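Local coordinates for gamma-glutamyltranspeptidase (Streptomyces lincolnensis, PDB 6J3A), which probably acts as a gamma-glutamyltranspeptidase-like enzyme of the N-terminal nucleophile (Ntn) hydrolase clan, related to LmbA, at residues Asn266-Cys271 against Ser486-Asp491; Pro494-Gly499 against His512-Val517. One frame throughout, in Å; residues are numbered along the deposited sequence.

Both contacts use the same antiparallel sheet region, where strands 486-490 and 493-499 are neighbours, and their centres lie about 8 Å apart. Contact 1 joins strand to strand and is partly buried: it is built mainly of backbone hydrogen bonds, and at one end Gly267, Arg490 and Asp491 are exposed. Contact 2 sets a strand against helix 506-519; all its touching residues are buried, and it is made wholly of apolar and aromatic groups. Phe514 belongs to both neighbourhoods, its CZ lying 3.5 Å from Val270 CG2, while the Ala488 N to Met496 O distance of 2.7 Å indicates a probable hydrogen bond between the two strands.

Contact 1 of 2, residues Asn266-Cys271 against Ser486-Asp491; sequences NGWTVC and SIALRD
Thr269 and Leu489 form an antiparallel hydrogen-bonded pair with two reciprocal backbone bonds, Leu489 N to Thr269 O at 2.6 Å and Thr269 N to Leu489 O at 2.9 Å. Cys271 and Ile487 repeat the pairing, with Cys271 N to Ile487 O at 2.7 Å and the return bond, Ile487 N to Cys271 O, at 3.1 Å. At the far end Gly267 O accepts a straight bond from Asp491 N at 3.0 Å and a weak one from Arg490 NH1. Backbone groups turned to the neighbouring strands are met there: Val270 pairs with Tyr263, Ser486 with Phe498, and Ala488 with Val495 and Met496. Of the hydroxyls, Thr269 OG1 bonds Asp264 OD1 and Ser486 OG bonds Lys272 NZ.

On the sheet face carrying Trp268, Val270, Ala488 and Arg490, Arg490 crosses the indole. Its chain bends at chi2 (73°), which lays CD over the five-membered ring, 3.9 Å from the centroid and 15° off the normal, a CH-pi contact; the guanidinium is too far for more than a weak cation-pi attraction. Trp268 CE3 also touches Ala488 CB, and the indole meets Phe514 edge-to-face. With an alanine here instead of Trp268, Arg490 CD would probably lose the ring face it rests on, and a gap would be likely to open beside Ala488 and Phe514. On the reverse face, Thr269 CB packs against Leu489 CB at 3.8 Å, and Cys271 SG rests near Leu489 CG.

Main-chain donors and acceptors thus hold the strand pairs, whereas the end depends on Gly267, whose backbone angles call for glycine. Side chains decide what each face packs against: helices 506-519 and 280-288 on the tryptophan face, Val72 on the other.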
ATOM      1  N   ASN A 266     -24.865 -15.049  13.094  1.00 29.68           N
ATOM      2  CA  ASN A 266     -25.212 -14.995  11.662  1.00 27.97           C
ATOM      3  C   ASN A 266     -24.215 -15.749  10.754  1.00 26.92           C
ATOM      4  O   ASN A 266     -23.771 -15.233   9.725  1.00 26.46           O
ATOM      5  CB  ASN A 266     -25.341 -13.527  11.243  1.00 27.25           C
ATOM      6  CG  ASN A 266     -25.761 -13.362   9.801  1.00 26.91           C
ATOM      7  OD1 ASN A 266     -26.803 -13.867   9.389  1.00 26.38           O
ATOM      8  ND2 ASN A 266     -24.944 -12.659   9.021  1.00 25.69           N
ATOM      9  N   GLY A 267     -23.845 -16.959  11.167  1.00 26.02           N
ATOM     10  CA  GLY A 267     -22.896 -17.792  10.415  1.00 26.33           C
ATOM     11  C   GLY A 267     -21.440 -17.631  10.810  1.00 27.80           C
ATOM     12  O   GLY A 267     -20.604 -18.491  10.477  1.00 27.49           O
ATOM     13  N   TRP A 268     -21.133 -16.527  11.499  1.00 29.88           N
ATOM     14  CA  TRP A 268     -19.786 -16.221  11.979  1.00 31.28           C
ATOM     15  C   TRP A 268     -19.616 -16.526  13.464  1.00 32.20           C
ATOM     16  O   TRP A 268     -20.586 -16.562  14.226  1.00 31.59           O
ATOM     17  CB  TRP A 268     -19.428 -14.739  11.794  1.00 31.68           C
ATOM     18  CG  TRP A 268     -19.637 -14.148  10.442  1.00 32.34           C
ATOM     19  CD1 TRP A 268     -20.824 -13.756   9.902  1.00 32.99           C
ATOM     20  CD2 TRP A 268     -18.626 -13.803   9.483  1.00 32.25           C
ATOM     21  NE1 TRP A 268     -20.624 -13.220   8.654  1.00 33.47           N
ATOM     22  CE2 TRP A 268     -19.284 -13.234   8.374  1.00 32.83           C
ATOM     23  CE3 TRP A 268     -17.237 -13.942   9.445  1.00 32.13           C
ATOM     24  CZ2 TRP A 268     -18.598 -12.807   7.236  1.00 33.02           C
ATOM     25  CZ3 TRP A 268     -16.556 -13.511   8.317  1.00 32.48           C
ATOM     26  CH2 TRP A 268     -17.237 -12.951   7.228  1.00 32.59           C
ATOM     27  N   THR A 269     -18.359 -16.720  13.848  1.00 32.62           N
ATOM     28  CA  THR A 269     -17.929 -16.715  15.236  1.00 32.64           C
ATOM     29  C   THR A 269     -16.855 -15.651  15.354  1.00 32.58           C
ATOM     30  O   THR A 269     -15.886 -15.683  14.608  1.00 34.20           O
ATOM     31  CB  THR A 269     -17.307 -18.058  15.652  1.00 32.26           C
ATOM     32  OG1 THR A 269     -18.219 -19.119  15.348  1.00 31.73           O
ATOM     33  CG2 THR A 269     -16.962 -18.072  17.152  1.00 31.85           C
ATOM     34  N   VAL A 270     -17.016 -14.724  16.288  1.00 32.03           N
ATOM     35  CA  VAL A 270     -15.970 -13.749  16.584  1.00 31.36           C
ATOM     36  C   VAL A 270     -15.220 -14.195  17.832  1.00 31.04           C
ATOM     37  O   VAL A 270     -15.842 -14.549  18.821  1.00 30.94           O
ATOM     38  CB  VAL A 270     -16.539 -12.353  16.805  1.00 30.73           C
ATOM     39  CG1 VAL A 270     -15.397 -11.357  16.951  1.00 31.59           C
ATOM     40  CG2 VAL A 270     -17.426 -11.958  15.632  1.00 31.29           C
ATOM     41  N   CYS A 271     -13.889 -14.174  17.762  1.00 30.65           N
ATOM     42  CA  CYS A 271     -13.011 -14.507  18.890  1.00 30.40           C
ATOM     43  C   CYS A 271     -12.331 -13.263  19.437  1.00 28.57           C
ATOM     44  O   CYS A 271     -11.813 -12.450  18.671  1.00 27.34           O
ATOM     45  CB  CYS A 271     -11.939 -15.514  18.463  1.00 30.59           C
ATOM     46  SG  CYS A 271     -12.648 -17.054  17.841  1.00 31.09           S
ATOM     47  N   SER A 486      -8.966  -9.156  17.275  1.00 23.66           N
ATOM     48  CA  SER A 486     -10.080 -10.010  16.853  1.00 24.42           C
ATOM     49  C   SER A 486      -9.628 -11.063  15.865  1.00 24.48           C
ATOM     50  O   SER A 486      -8.702 -10.841  15.071  1.00 24.47           O
ATOM     51  CB  SER A 486     -11.180  -9.187  16.179  1.00 24.71           C
ATOM     52  OG  SER A 486     -11.549  -8.069  16.964  1.00 25.12           O
ATOM     53  N   ILE A 487     -10.280 -12.215  15.938  1.00 24.22           N
ATOM     54  CA  ILE A 487     -10.245 -13.202  14.873  1.00 25.01           C
ATOM     55  C   ILE A 487     -11.690 -13.618  14.593  1.00 25.34           C
ATOM     56  O   ILE A 487     -12.457 -13.880  15.515  1.00 25.33           O
ATOM     57  CB  ILE A 487      -9.332 -14.405  15.219  1.00 25.06           C
ATOM     58  CG1 ILE A 487      -7.864 -13.984  15.098  1.00 25.39           C
ATOM     59  CG2 ILE A 487      -9.619 -15.586  14.292  1.00 24.95           C
ATOM     60  CD1 ILE A 487      -6.845 -15.090  15.302  1.00 25.99           C
ATOM     61  N   ALA A 488     -12.065 -13.667  13.320  1.00 26.82           N
ATOM     62  CA  ALA A 488     -13.420 -14.076  12.940  1.00 28.43           C
ATOM     63  C   ALA A 488     -13.397 -15.398  12.211  1.00 29.55           C
ATOM     64  O   ALA A 488     -12.569 -15.616  11.337  1.00 29.69           O
ATOM     65  CB  ALA A 488     -14.107 -13.020  12.091  1.00 28.38           C
ATOM     66  N   LEU A 489     -14.305 -16.281  12.614  1.00 31.70           N
ATOM     67  CA  LEU A 489     -14.568 -17.535  11.928  1.00 32.80           C
ATOM     68  C   LEU A 489     -15.834 -17.414  11.077  1.00 33.75           C
ATOM     69  O   LEU A 489     -16.741 -16.635  11.398  1.00 31.88           O
ATOM     70  CB  LEU A 489     -14.729 -18.680  12.934  1.00 33.22           C
ATOM     71  CG  LEU A 489     -13.817 -18.710  14.166  1.00 33.37           C
ATOM     72  CD1 LEU A 489     -14.049 -19.968  14.988  1.00 33.23           C
ATOM     73  CD2 LEU A 489     -12.360 -18.640  13.757  1.00 33.39           C
ATOM     74  N   ARG A 490     -15.876 -18.174   9.989  1.00 35.45           N
ATOM     75  CA  ARG A 490     -17.100 -18.356   9.204  1.00 37.54           C
ATOM     76  C   ARG A 490     -17.307 -19.855   9.124  1.00 37.75           C
ATOM     77  O   ARG A 490     -16.430 -20.563   8.628  1.00 38.15           O
ATOM     78  CB  ARG A 490     -16.950 -17.740   7.810  1.00 38.70           C
ATOM     79  CG  ARG A 490     -18.169 -17.845   6.910  1.00 39.48           C
ATOM     80  CD  ARG A 490     -19.271 -16.897   7.344  1.00 41.68           C
ATOM     81  NE  ARG A 490     -20.406 -16.930   6.414  1.00 43.74           N
ATOM     82  CZ  ARG A 490     -21.334 -17.894   6.346  1.00 44.01           C
ATOM     83  NH1 ARG A 490     -21.310 -18.955   7.159  1.00 44.72           N
ATOM     84  NH2 ARG A 490     -22.307 -17.798   5.441  1.00 43.81           N
ATOM     85  N   ASP A 491     -18.442 -20.332   9.648  1.00 39.36           N
ATOM     86  CA  ASP A 491     -18.741 -21.769   9.732  1.00 40.27           C
ATOM     87  C   ASP A 491     -17.641 -22.527  10.516  1.00 39.88           C
ATOM     88  O   ASP A 491     -17.251 -23.654  10.170  1.00 38.39           O
ATOM     89  CB  ASP A 491     -18.927 -22.345   8.309  1.00 42.24           C
ATOM     90  CG  ASP A 491     -20.140 -23.267   8.178  1.00 43.68           C
ATOM     91  OD1 ASP A 491     -21.208 -22.991   8.765  1.00 44.43           O
ATOM     92  OD2 ASP A 491     -20.030 -24.262   7.435  1.00 45.46           O
TER

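Contact 2 of 2, residues Pro494-Gly499 against His512-Val517; sequences PVMAFG and HFFLAV
The sulfur of Met496, sent out from a strand at a beta bulge, touches both Val517 and the ring of Phe513. An extended chain through chi1 and chi2 carries SD tip to tip with Val517, 3.8 Å from CG1, and into an oblique Met-aromatic contact 5.1 Å from the Phe513 centroid. The bend at chi3 (62°) then turns Met496 CE to Phe514 CD1 at 3.9 Å and alongside Val517. Leu529 of helix 529-534 also packs on Met496.

The bulge is a classic one, Val495 and Met496 both facing Ala488. Strand 494-499 and helix 512-517, whose segment axes approach to 10.3 Å and run nearly antiparallel, at 150°, are consistent with the layered alpha-beta-beta-alpha fold of Ntn hydrolases, in which helices cover the outer faces of the sheets.

Phe498 CG, set between the backbone N and the carbonyl carbon, brings CD2 against the rim of the Phe513 ring, 3.5 Å from CE2 and near the ring plane. The centroids are 5.3 Å apart and the planes 51° apart, an oblique pair, neither stacked nor T-shaped. Phe498 CZ, at the far corner, touches Phe514 CD1 at 3.9 Å. Within the helix, Val517 CG2 sits over one face of the Phe513 ring, toward its rim.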
ATOM      1  N   PRO A 494     -11.328 -20.292  10.648  1.00 32.08           N
ATOM      2  CA  PRO A 494     -10.709 -18.963  10.685  1.00 31.71           C
ATOM      3  C   PRO A 494     -10.614 -18.325   9.294  1.00 31.09           C
ATOM      4  O   PRO A 494      -9.963 -18.886   8.413  1.00 30.80           O
ATOM      5  CB  PRO A 494      -9.308 -19.241  11.265  1.00 31.51           C
ATOM      6  CG  PRO A 494      -9.432 -20.545  11.971  1.00 31.74           C
ATOM      7  CD  PRO A 494     -10.403 -21.330  11.140  1.00 32.09           C
ATOM      8  N   VAL A 495     -11.303 -17.196   9.100  1.00 30.39           N
ATOM      9  CA  VAL A 495     -11.224 -16.421   7.839  1.00 29.17           C
ATOM     10  C   VAL A 495     -10.642 -15.014   7.908  1.00 28.58           C
ATOM     11  O   VAL A 495     -10.190 -14.531   6.885  1.00 29.05           O
ATOM     12  CB  VAL A 495     -12.586 -16.259   7.118  1.00 29.38           C
ATOM     13  CG1 VAL A 495     -13.151 -17.614   6.750  1.00 29.76           C
ATOM     14  CG2 VAL A 495     -13.585 -15.440   7.932  1.00 29.57           C
ATOM     15  N   MET A 496     -10.696 -14.341   9.056  1.00 27.26           N
ATOM     16  CA  MET A 496     -10.313 -12.922   9.131  1.00 27.49           C
ATOM     17  C   MET A 496      -9.631 -12.642  10.472  1.00 28.99           C
ATOM     18  O   MET A 496     -10.061 -13.132  11.517  1.00 29.86           O
ATOM     19  CB  MET A 496     -11.536 -11.999   8.919  1.00 26.42           C
ATOM     20  CG  MET A 496     -11.213 -10.513   8.790  1.00 25.97           C
ATOM     21  SD  MET A 496     -12.552  -9.468   8.140  1.00 26.90           S
ATOM     22  CE  MET A 496     -13.791  -9.707   9.414  1.00 27.87           C
ATOM     23  N   ALA A 497      -8.549 -11.875  10.420  1.00 29.41           N
ATOM     24  CA  ALA A 497      -7.786 -11.476  11.596  1.00 29.15           C
ATOM     25  C   ALA A 497      -7.624  -9.988  11.482  1.00 29.31           C
ATOM     26  O   ALA A 497      -7.123  -9.495  10.472  1.00 29.24           O
ATOM     27  CB  ALA A 497      -6.421 -12.148  11.613  1.00 28.95           C
ATOM     28  N   PHE A 498      -8.030  -9.274  12.520  1.00 30.01           N
ATOM     29  CA  PHE A 498      -8.132  -7.831  12.445  1.00 29.95           C
ATOM     30  C   PHE A 498      -7.995  -7.152  13.808  1.00 29.75           C
ATOM     31  O   PHE A 498      -7.922  -7.803  14.858  1.00 28.19           O
ATOM     32  CB  PHE A 498      -9.436  -7.437  11.718  1.00 30.24           C
ATOM     33  CG  PHE A 498     -10.693  -7.904  12.393  1.00 30.22           C
ATOM     34  CD1 PHE A 498     -11.062  -9.242  12.366  1.00 30.85           C
ATOM     35  CD2 PHE A 498     -11.536  -6.994  13.026  1.00 30.42           C
ATOM     36  CE1 PHE A 498     -12.236  -9.670  12.976  1.00 30.68           C
ATOM     37  CE2 PHE A 498     -12.712  -7.415  13.638  1.00 30.22           C
ATOM     38  CZ  PHE A 498     -13.066  -8.753  13.603  1.00 30.01           C
ATOM     39  N   GLY A 499      -7.902  -5.831  13.755  1.00 30.13           N
ATOM     40  CA  GLY A 499      -7.832  -5.005  14.946  1.00 30.27           C
ATOM     41  C   GLY A 499      -7.572  -3.551  14.631  1.00 30.55           C
ATOM     42  O   GLY A 499      -7.532  -3.145  13.469  1.00 31.52           O
ATOM     43  N   HIS A 512     -18.126  -1.895  14.055  1.00 28.75           N
ATOM     44  CA  HIS A 512     -18.652  -1.285  12.827  1.00 27.78           C
ATOM     45  C   HIS A 512     -18.001  -1.954  11.610  1.00 26.88           C
ATOM     46  O   HIS A 512     -18.690  -2.383  10.673  1.00 26.90           O
ATOM     47  CB  HIS A 512     -18.458   0.239  12.813  1.00 27.43           C
ATOM     48  CG  HIS A 512     -18.834   0.904  14.102  1.00 26.43           C
ATOM     49  ND1 HIS A 512     -19.790   0.388  14.944  1.00 26.19           N
ATOM     50  CD2 HIS A 512     -18.366   2.021  14.706  1.00 25.45           C
ATOM     51  CE1 HIS A 512     -19.900   1.163  16.008  1.00 25.75           C
ATOM     52  NE2 HIS A 512     -19.046   2.162  15.887  1.00 25.06           N
ATOM     53  N   PHE A 513     -16.682  -2.090  11.663  1.00 25.57           N
ATOM     54  CA  PHE A 513     -15.917  -2.761  10.610  1.00 25.19           C
ATOM     55  C   PHE A 513     -16.401  -4.180  10.323  1.00 25.87           C
ATOM     56  O   PHE A 513     -16.749  -4.495   9.184  1.00 25.72           O
ATOM     57  CB  PHE A 513     -14.453  -2.802  11.013  1.00 24.57           C
ATOM     58  CG  PHE A 513     -13.613  -3.701  10.173  1.00 23.23           C
ATOM     59  CD1 PHE A 513     -13.271  -3.336   8.888  1.00 23.14           C
ATOM     60  CD2 PHE A 513     -13.148  -4.904  10.676  1.00 22.94           C
ATOM     61  CE1 PHE A 513     -12.477  -4.160   8.108  1.00 23.28           C
ATOM     62  CE2 PHE A 513     -12.354  -5.733   9.906  1.00 22.72           C
ATOM     63  CZ  PHE A 513     -12.016  -5.359   8.620  1.00 22.98           C
ATOM     64  N   PHE A 514     -16.413  -5.021  11.355  1.00 26.62           N
ATOM     65  CA  PHE A 514     -16.808  -6.424  11.210  1.00 27.88           C
ATOM     66  C   PHE A 514     -18.207  -6.593  10.634  1.00 27.89           C
ATOM     67  O   PHE A 514     -18.416  -7.462   9.790  1.00 27.33           O
ATOM     68  CB  PHE A 514     -16.734  -7.161  12.537  1.00 29.19           C
ATOM     69  CG  PHE A 514     -17.359  -8.530  12.501  1.00 30.03           C
ATOM     70  CD1 PHE A 514     -16.607  -9.640  12.128  1.00 30.11           C
ATOM     71  CD2 PHE A 514     -18.699  -8.706  12.842  1.00 30.46           C
ATOM     72  CE1 PHE A 514     -17.176 -10.898  12.103  1.00 31.20           C
ATOM     73  CE2 PHE A 514     -19.275  -9.959  12.812  1.00 31.03           C
ATOM     74  CZ  PHE A 514     -18.513 -11.059  12.443  1.00 31.66           C
ATOM     75  N   LEU A 515     -19.163  -5.795  11.106  1.00 28.37           N
ATOM     76  CA  LEU A 515     -20.513  -5.803  10.511  1.00 29.48           C
ATOM     77  C   LEU A 515     -20.496  -5.360   9.040  1.00 30.19           C
ATOM     78  O   LEU A 515     -21.158  -5.961   8.179  1.00 31.00           O
ATOM     79  CB  LEU A 515     -21.496  -4.936  11.315  1.00 29.52           C
ATOM     80  CG  LEU A 515     -21.887  -5.438  12.715  1.00 29.52           C
ATOM     81  CD1 LEU A 515     -22.855  -4.470  13.373  1.00 29.58           C
ATOM     82  CD2 LEU A 515     -22.500  -6.825  12.684  1.00 29.86           C
ATOM     83  N   ALA A 516     -19.734  -4.319   8.744  1.00 30.39           N
ATOM     84  CA  ALA A 516     -19.585  -3.901   7.358  1.00 29.88           C
ATOM     85  C   ALA A 516     -19.030  -5.044   6.503  1.00 29.66           C
ATOM     86  O   ALA A 516     -19.581  -5.328   5.443  1.00 32.86           O
ATOM     87  CB  ALA A 516     -18.715  -2.668   7.260  1.00 29.44           C
ATOM     88  N   VAL A 517     -17.991  -5.730   6.977  1.00 27.65           N
ATOM     89  CA  VAL A 517     -17.433  -6.870   6.233  1.00 27.21           C
ATOM     90  C   VAL A 517     -18.507  -7.924   5.930  1.00 28.03           C
ATOM     91  O   VAL A 517     -18.580  -8.447   4.827  1.00 28.73           O
ATOM     92  CB  VAL A 517     -16.265  -7.557   6.977  1.00 26.46           C
ATOM     93  CG1 VAL A 517     -15.809  -8.812   6.233  1.00 26.13           C
ATOM     94  CG2 VAL A 517     -15.087  -6.604   7.154  1.00 26.21           C
TER